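Local coordinates for protein alpha-1,2-mannosidase (Bacteroides thetaiotaomicron, PDB 2WW2) that hydrolyses alpha-mannosidic linkages as a calcium-dependent, inverting enzyme of glycoside hydrolase family 92 from a human gut symbiont, at residues E88-S92 against H93-L97; V147-N151 against G152-I156; D678-A681 against D682-Y685. All coordinates share one frame; numbering follows the deposited sequence.

Contact 1 of 3, residues E88-S92 against H93-L97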
loop_
_atom_site.group_PDB
_atom_site.type_symbol
_atom_site.label_atom_id
_atom_site.label_comp_id
_atom_site.label_asym_id
_atom_site.label_seq_id
_atom_site.Cartn_x
_atom_site.Cartn_y
_atom_site.Cartn_z
ATOM N N GLU A 88 -41.641 -30.339 -9.719
ATOM C CA GLU A 88 -42.105 -30.151 -8.351
ATOM C C GLU A 88 -42.500 -28.705 -8.053
ATOM O O GLU A 88 -41.758 -27.782 -8.328
ATOM C CB GLU A 88 -41.036 -30.629 -7.367
ATOM C CG GLU A 88 -40.994 -32.145 -7.195
ATOM N N LEU A 89 -43.686 -28.520 -7.491
ATOM C CA LEU A 89 -44.162 -27.198 -7.129
ATOM C C LEU A 89 -43.446 -26.718 -5.874
ATOM O O LEU A 89 -43.348 -27.462 -4.906
ATOM C CB LEU A 89 -45.663 -27.251 -6.836
ATOM C CG LEU A 89 -46.314 -25.948 -6.350
ATOM C CD1 LEU A 89 -46.191 -24.853 -7.414
ATOM C CD2 LEU A 89 -47.784 -26.199 -5.984
ATOM N N LYS A 90 -42.951 -25.484 -5.884
ATOM C CA LYS A 90 -42.385 -24.879 -4.671
ATOM C C LYS A 90 -42.931 -23.464 -4.587
ATOM O O LYS A 90 -42.878 -22.751 -5.585
ATOM C CB LYS A 90 -40.859 -24.821 -4.767
ATOM C CG LYS A 90 -40.189 -26.199 -4.830
ATOM C CD LYS A 90 -40.376 -26.938 -3.510
ATOM C CE LYS A 90 -39.672 -28.306 -3.540
ATOM N NZ LYS A 90 -39.850 -28.999 -2.242
ATOM N N MET A 91 -43.474 -23.061 -3.434
ATOM C CA MET A 91 -44.148 -21.761 -3.340
ATOM C C MET A 91 -43.228 -20.644 -2.859
ATOM O O MET A 91 -43.100 -19.621 -3.516
ATOM C CB MET A 91 -45.381 -21.820 -2.405
ATOM C CG MET A 91 -46.427 -22.858 -2.824
ATOM S SD MET A 91 -46.963 -22.611 -4.529
ATOM C CE MET A 91 -47.829 -21.058 -4.395
ATOM N N SER A 92 -42.628 -20.833 -1.690
ATOM C CA SER A 92 -41.833 -19.782 -1.053
ATOM C C SER A 92 -40.562 -19.462 -1.829
ATOM O O SER A 92 -39.917 -20.359 -2.388
ATOM C CB SER A 92 -41.467 -20.183 0.376
ATOM O OG SER A 92 -40.584 -19.222 0.950
ATOM N N HIS A 93 -40.206 -18.183 -1.876
ATOM C CA HIS A 93 -38.937 -17.793 -2.489
ATOM C C HIS A 93 -37.740 -18.552 -1.881
ATOM O O HIS A 93 -36.722 -18.735 -2.540
ATOM C CB HIS A 93 -38.724 -16.278 -2.366
ATOM C CG HIS A 93 -38.330 -15.829 -0.986
ATOM N ND1 HIS A 93 -39.246 -15.603 0.022
ATOM C CD2 HIS A 93 -37.113 -15.580 -0.447
ATOM C CE1 HIS A 93 -38.614 -15.202 1.117
ATOM N NE2 HIS A 93 -37.317 -15.189 0.860
ATOM N N LYS A 94 -37.870 -18.991 -0.623
ATOM C CA LYS A 94 -36.795 -19.713 0.063
ATOM C C LYS A 94 -36.573 -21.080 -0.539
ATOM O O LYS A 94 -35.500 -21.643 -0.387
ATOM C CB LYS A 94 -37.134 -19.895 1.543
ATOM C CG LYS A 94 -37.357 -18.589 2.295
ATOM C CD LYS A 94 -36.117 -18.181 3.068
ATOM C CE LYS A 94 -36.439 -17.087 4.081
ATOM N NZ LYS A 94 -35.187 -16.535 4.685
ATOM N N GLU A 95 -37.593 -21.611 -1.211
ATOM C CA GLU A 95 -37.557 -22.956 -1.768
ATOM C C GLU A 95 -37.577 -23.037 -3.304
ATOM O O GLU A 95 -37.346 -24.117 -3.847
ATOM C CB GLU A 95 -38.738 -23.779 -1.245
ATOM C CG GLU A 95 -38.640 -24.096 0.218
ATOM C CD GLU A 95 -39.596 -25.192 0.594
ATOM O OE1 GLU A 95 -40.805 -24.906 0.686
ATOM O OE2 GLU A 95 -39.138 -26.344 0.772
ATOM N N ARG A 96 -37.886 -21.934 -3.991
ATOM C CA ARG A 96 -37.883 -21.907 -5.451
ATOM C C ARG A 96 -36.480 -21.634 -5.908
ATOM O O ARG A 96 -36.070 -20.475 -6.008
ATOM C CB ARG A 96 -38.767 -20.788 -6.038
ATOM C CG ARG A 96 -40.233 -20.967 -5.869
ATOM C CD ARG A 96 -41.043 -19.926 -6.678
ATOM N NE ARG A 96 -40.435 -18.601 -6.715
ATOM C CZ ARG A 96 -40.746 -17.585 -5.911
ATOM N NH1 ARG A 96 -41.675 -17.718 -4.952
ATOM N NH2 ARG A 96 -40.122 -16.423 -6.070
ATOM N N LEU A 97 -35.737 -22.689 -6.170
ATOM C CA LEU A 97 -34.338 -22.565 -6.528
ATOM C C LEU A 97 -34.101 -23.505 -7.683
ATOM O O LEU A 97 -34.030 -24.703 -7.480
ATOM C CB LEU A 97 -33.456 -23.029 -5.367
ATOM C CG LEU A 97 -33.238 -22.143 -4.143
ATOM C CD1 LEU A 97 -32.745 -20.768 -4.504
ATOM C CD2 LEU A 97 -34.502 -22.090 -3.314
HETATM O O HOH W 1 -42.742 -23.377 -0.129
#
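The guanidinium of Arg96 meets Met91 edge-on: NH1 donates to the Met91 carbonyl O at 2.8 Å, with the acceptor close to the guanidinium plane. One face of the same group lies against the backbone of His93, whose CA sits 3.5 Å above the plane and off toward the rim. A bend at chi3 of Arg96 (-37°) brings the planar end back to the carbonyl of Met91 instead of letting it run straight on. The His93 ring has the CG of its neighbour Lys94 over one face, again near the rim.

Ser92 makes the turn itself, a tight one in the loop between strands 80-86 and 98-108 of the N-terminal domain. Its OG, anti to the backbone N (chi1 174°), receives the amide of Lys94 at 3.1 Å, an ST turn. Its carbonyl O is gripped twice, accepting from Glu95 N at 2.9 Å and from Arg96 N at 3.0 Å. Glu95 also reaches back through a water, which takes the Ser92 amide and donates to Glu95 OE1 at 2.6 Å. Its other oxygen, OE2, stands 4.1 Å from Lys90 NZ, opposite charges too far apart for a salt bridge, on chains that cross at about a right angle. Lys90 O, by contrast, is buried under Arg96 CG without any polar partner.

Elsewhere, Arg96 NE donates to Arg62 O and NH1 forms a salt bridge with Asp148. The guanidinium is therefore fixed in rotation by two carbonyls and a carboxylate, and its buried charge is probably balanced largely by Asp148.

Contact 2 of 3, residues V147-N151 against G152-I156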
loop_
_atom_site.group_PDB
_atom_site.type_symbol
_atom_site.label_atom_id
_atom_site.label_comp_id
_atom_site.label_asym_id
_atom_site.label_seq_id
_atom_site.Cartn_x
_atom_site.Cartn_y
_atom_site.Cartn_z
ATOM N N VAL A 147 -46.717 -17.206 -8.887
ATOM C CA VAL A 147 -46.724 -15.767 -8.781
ATOM C C VAL A 147 -46.440 -15.424 -7.312
ATOM O O VAL A 147 -47.063 -15.969 -6.403
ATOM C CB VAL A 147 -48.067 -15.172 -9.217
ATOM C CG1 VAL A 147 -48.090 -13.687 -8.991
ATOM C CG2 VAL A 147 -48.352 -15.479 -10.718
ATOM N N ASP A 148 -45.470 -14.547 -7.093
ATOM C CA ASP A 148 -44.995 -14.231 -5.753
ATOM C C ASP A 148 -45.222 -12.738 -5.595
ATOM O O ASP A 148 -44.628 -11.933 -6.313
ATOM C CB ASP A 148 -43.511 -14.628 -5.641
ATOM C CG ASP A 148 -42.895 -14.290 -4.285
ATOM O OD1 ASP A 148 -43.275 -13.261 -3.683
ATOM O OD2 ASP A 148 -42.021 -15.064 -3.828
ATOM N N ALA A 149 -46.125 -12.364 -4.679
ATOM C CA ALA A 149 -46.499 -10.964 -4.524
ATOM C C ALA A 149 -45.709 -10.283 -3.406
ATOM O O ALA A 149 -46.037 -9.163 -2.994
ATOM C CB ALA A 149 -48.045 -10.827 -4.299
ATOM N N TYR A 150 -44.671 -10.972 -2.937
ATOM C CA TYR A 150 -43.692 -10.456 -1.967
ATOM C C TYR A 150 -44.311 -10.319 -0.575
ATOM O O TYR A 150 -45.491 -10.634 -0.379
ATOM C CB TYR A 150 -43.142 -9.106 -2.427
ATOM C CG TYR A 150 -41.640 -9.062 -2.603
ATOM C CD1 TYR A 150 -40.834 -8.346 -1.721
ATOM C CD2 TYR A 150 -41.025 -9.724 -3.657
ATOM C CE1 TYR A 150 -39.451 -8.278 -1.895
ATOM C CE2 TYR A 150 -39.631 -9.676 -3.836
ATOM C CZ TYR A 150 -38.864 -8.933 -2.949
ATOM O OH TYR A 150 -37.501 -8.824 -3.110
ATOM N N ASN A 151 -43.525 -9.852 0.390
ATOM C CA ASN A 151 -44.063 -9.629 1.733
ATOM C C ASN A 151 -44.378 -8.157 1.979
ATOM O O ASN A 151 -44.332 -7.349 1.051
ATOM C CB ASN A 151 -43.145 -10.193 2.824
ATOM C CG ASN A 151 -41.810 -9.472 2.902
ATOM O OD1 ASN A 151 -41.393 -8.821 1.952
ATOM N ND2 ASN A 151 -41.134 -9.587 4.043
ATOM N N GLY A 152 -44.740 -7.815 3.215
ATOM C CA GLY A 152 -45.156 -6.445 3.534
ATOM C C GLY A 152 -46.654 -6.174 3.381
ATOM O O GLY A 152 -47.086 -5.019 3.423
ATOM N N GLY A 153 -47.453 -7.225 3.190
ATOM C CA GLY A 153 -48.909 -7.058 3.065
ATOM C C GLY A 153 -49.362 -7.020 1.612
ATOM O O GLY A 153 -49.578 -5.945 1.044
ATOM N N SER A 154 -49.498 -8.192 1.012
ATOM C CA SER A 154 -49.855 -8.306 -0.403
ATOM C C SER A 154 -51.137 -9.127 -0.543
ATOM O O SER A 154 -51.642 -9.686 0.443
ATOM C CB SER A 154 -48.716 -8.971 -1.172
ATOM O OG SER A 154 -48.356 -10.194 -0.554
ATOM N N SER A 155 -51.669 -9.193 -1.764
ATOM C CA SER A 155 -52.872 -9.993 -2.027
ATOM C C SER A 155 -52.842 -10.470 -3.466
ATOM O O SER A 155 -52.294 -9.792 -4.355
ATOM C CB SER A 155 -54.132 -9.160 -1.803
ATOM O OG SER A 155 -54.129 -8.037 -2.685
ATOM N N ILE A 156 -53.428 -11.639 -3.689
ATOM C CA ILE A 156 -53.552 -12.199 -5.020
ATOM C C ILE A 156 -54.938 -12.802 -5.182
ATOM O O ILE A 156 -55.452 -13.442 -4.262
ATOM C CB ILE A 156 -52.530 -13.343 -5.251
ATOM C CG1 ILE A 156 -51.099 -12.867 -4.978
ATOM C CG2 ILE A 156 -52.629 -13.875 -6.690
ATOM C CD1 ILE A 156 -50.066 -14.013 -5.040
#
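The methyl of Ala149 and the CG1-CD1 branch of Ile156 pack against each other where the chain doubles back, with Ala149 CB 3.7 Å from Ile156 CG1. Ile156 carries CG1 anti to its carbonyl carbon, and with chi2 extended (173°) CD1 reaches across to Val147 O at 3.8 Å, with Val147 CG1 a little farther off. Ala149 CB also meets Ser154 CB at 3.7 Å, so this one small methyl touches two side chains of the returning segment.

Gly152 takes the sharp corner. At its backbone angles (phi 90°) a side chain would be jammed against the carbonyl O of Asn151, so the bend calls for glycine; its amide goes to Asp213 OD1.

One side-chain bond links the two arms around this corner: Ser154 OG donates to Tyr150 O at 2.9 Å, tilted somewhat from the carbonyl plane, and also pairs with Thr215 OG1. Within the outgoing arm, Asp148 OD1 accepts the amide of Tyr150 at 2.8 Å, met almost head-on, which closes an Asx turn. Tyr150 itself leads away, its OH bonded to Gly49 N.

The two arms run 153° apart, yet no backbone bond joins them: Val147 and Ala149 pair with Ala217 and Thr215, Gly153 and Ser154 with Asp213 and Ala212. Strands 143-148 and 154-159 thus face each other through side chains, which fits a beta-arch more than a hairpin, within the beta-rich N-terminal domain of this family, a member of the galactose mutarotase clan.

Contact 3 of 3, residues D678-A681 against D682-Y685; sequences DNAA and DRPY
Arg683 folds back over Ala680 and Asp678, a covering arm on the outer side of a turn in the loop between strands 671-675 and 685-691, within the catalytic-domain range. Its NE donates to Asp678 O at 3.0 Å; the donor lies in the carbonyl plane, and the oxygen sits at the edge of the guanidinium, nearly in its plane. The bend at chi3 (81°) turns NE toward that carbonyl, and the methylenes before it lie alongside the Ala680 methyl, with Arg683 CD 3.7 Å from Ala680 CB. The backbone closes the ring: Arg683 N donates to Ala680 O at 2.9 Å, making a type I beta turn from Ala680 to Arg683.

The tightly packed part is the side of Asn679 and Pro684. Asn679 is buried: its OD1 takes a bond from Arg608 and a weak one from the amide of Ala680, while ND2 reaches Pro657 O and Phe659 O. Pro684, also buried, packs on Arg608 of helix 600-613.

The other side is much looser. Ala681 and Asp682, at the corner of the turn, are exposed, and Asp682 OD1 lies 3.7 Å from Ala680 CB, its carboxylate making no hydrogen bond across the turn. Asp678, at the entry, is exposed too.

A leucine in place of Arg683 would probably leave the Asp678 carbonyl without its in-plane donor and let the residues leading into the turn shift. The guanidinium thus serves here through a carbonyl rather than a carboxylate: the acceptor is neutral, and the bond is a directional one that fixes the entry to the turn.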
loop_
_atom_site.group_PDB
_atom_site.type_symbol
_atom_site.label_atom_id
_atom_site.label_comp_id
_atom_site.label_asym_id
_atom_site.label_seq_id
_atom_site.Cartn_x
_atom_site.Cartn_y
_atom_site.Cartn_z
ATOM N N ASP A 678 -7.855 9.845 -38.480
ATOM C CA ASP A 678 -6.621 9.094 -38.217
ATOM C C ASP A 678 -6.439 8.711 -36.758
ATOM O O ASP A 678 -5.316 8.540 -36.279
ATOM C CB ASP A 678 -5.410 9.855 -38.750
ATOM C CG ASP A 678 -5.512 10.107 -40.227
ATOM O OD1 ASP A 678 -5.590 9.123 -40.992
ATOM O OD2 ASP A 678 -5.540 11.287 -40.628
ATOM N N ASN A 679 -7.562 8.536 -36.062
ATOM C CA ASN A 679 -7.550 8.092 -34.669
ATOM C C ASN A 679 -7.020 6.660 -34.566
ATOM O O ASN A 679 -7.224 5.848 -35.485
ATOM C CB ASN A 679 -8.955 8.160 -34.084
ATOM C CG ASN A 679 -8.950 8.379 -32.576
ATOM O OD1 ASN A 679 -7.899 8.345 -31.935
ATOM N ND2 ASN A 679 -10.129 8.599 -32.007
ATOM N N ALA A 680 -6.336 6.372 -33.458
ATOM C CA ALA A 680 -5.747 5.062 -33.179
ATOM C C ALA A 680 -5.413 4.983 -31.706
ATOM O O ALA A 680 -5.297 6.011 -31.031
ATOM C CB ALA A 680 -4.462 4.863 -34.017
ATOM N N ALA A 681 -5.221 3.772 -31.200
ATOM C CA ALA A 681 -4.865 3.603 -29.792
ATOM C C ALA A 681 -3.619 4.408 -29.393
ATOM O O ALA A 681 -3.533 4.917 -28.262
ATOM C CB ALA A 681 -4.678 2.120 -29.468
ATOM N N ASP A 682 -2.657 4.550 -30.305
ATOM C CA ASP A 682 -1.437 5.285 -29.963
ATOM C C ASP A 682 -1.428 6.708 -30.513
ATOM O O ASP A 682 -0.383 7.360 -30.566
ATOM C CB ASP A 682 -0.183 4.510 -30.393
ATOM C CG ASP A 682 -0.059 4.391 -31.903
ATOM O OD1 ASP A 682 -1.097 4.456 -32.601
ATOM O OD2 ASP A 682 1.080 4.225 -32.389
ATOM N N ARG A 683 -2.600 7.190 -30.922
ATOM C CA ARG A 683 -2.737 8.546 -31.416
ATOM C C ARG A 683 -3.831 9.289 -30.637
ATOM O O ARG A 683 -4.855 9.681 -31.196
ATOM C CB ARG A 683 -3.018 8.544 -32.922
ATOM C CG ARG A 683 -1.844 8.005 -33.761
ATOM C CD ARG A 683 -2.265 7.609 -35.188
ATOM N NE ARG A 683 -2.329 8.772 -36.064
ATOM C CZ ARG A 683 -1.267 9.340 -36.635
ATOM N NH1 ARG A 683 -0.054 8.843 -36.424
ATOM N NH2 ARG A 683 -1.414 10.410 -37.416
ATOM N N PRO A 684 -3.612 9.491 -29.327
ATOM C CA PRO A 684 -4.618 10.142 -28.486
ATOM C C PRO A 684 -4.634 11.670 -28.598
ATOM O O PRO A 684 -5.573 12.311 -28.127
ATOM C CB PRO A 684 -4.181 9.736 -27.071
ATOM C CG PRO A 684 -2.665 9.698 -27.178
ATOM C CD PRO A 684 -2.399 9.132 -28.566
ATOM N N TYR A 685 -3.605 12.251 -29.201
ATOM C CA TYR A 685 -3.408 13.706 -29.147
ATOM C C TYR A 685 -4.104 14.444 -30.289
ATOM O O TYR A 685 -4.106 13.977 -31.425
ATOM C CB TYR A 685 -1.906 14.046 -29.184
ATOM C CG TYR A 685 -1.136 13.475 -28.016
ATOM C CD1 TYR A 685 -1.335 13.972 -26.725
ATOM C CD2 TYR A 685 -0.226 12.435 -28.194
ATOM C CE1 TYR A 685 -0.651 13.448 -25.641
ATOM C CE2 TYR A 685 0.464 11.905 -27.119
ATOM C CZ TYR A 685 0.255 12.419 -25.844
ATOM O OH TYR A 685 0.947 11.909 -24.760
#

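Contacts 1 and 2 belong together, their centres 15 Å apart in the N-terminal domain. Contact 1 lies in the loop between strands 80-86 and 98-108, contact 2 in the connection from strand 143-148 to 154-159, and strands 80-86 and 143-148 pair side by side. A salt bridge joins them, Arg96 NH1 to Asp148 OD2 at 2.9 Å, so the loop of contact 1 is tied to the end of strand 143-148. Contact 3 comes last along the chain, in the catalytic-domain range, between strands 671-675 and 685-691 of a mixed sheet. Its centre is about 55 Å from that of contact 1 and about 56 Å from that of contact 2, with nearest atoms about 43 to 44 Å apart, so there is no direct contact.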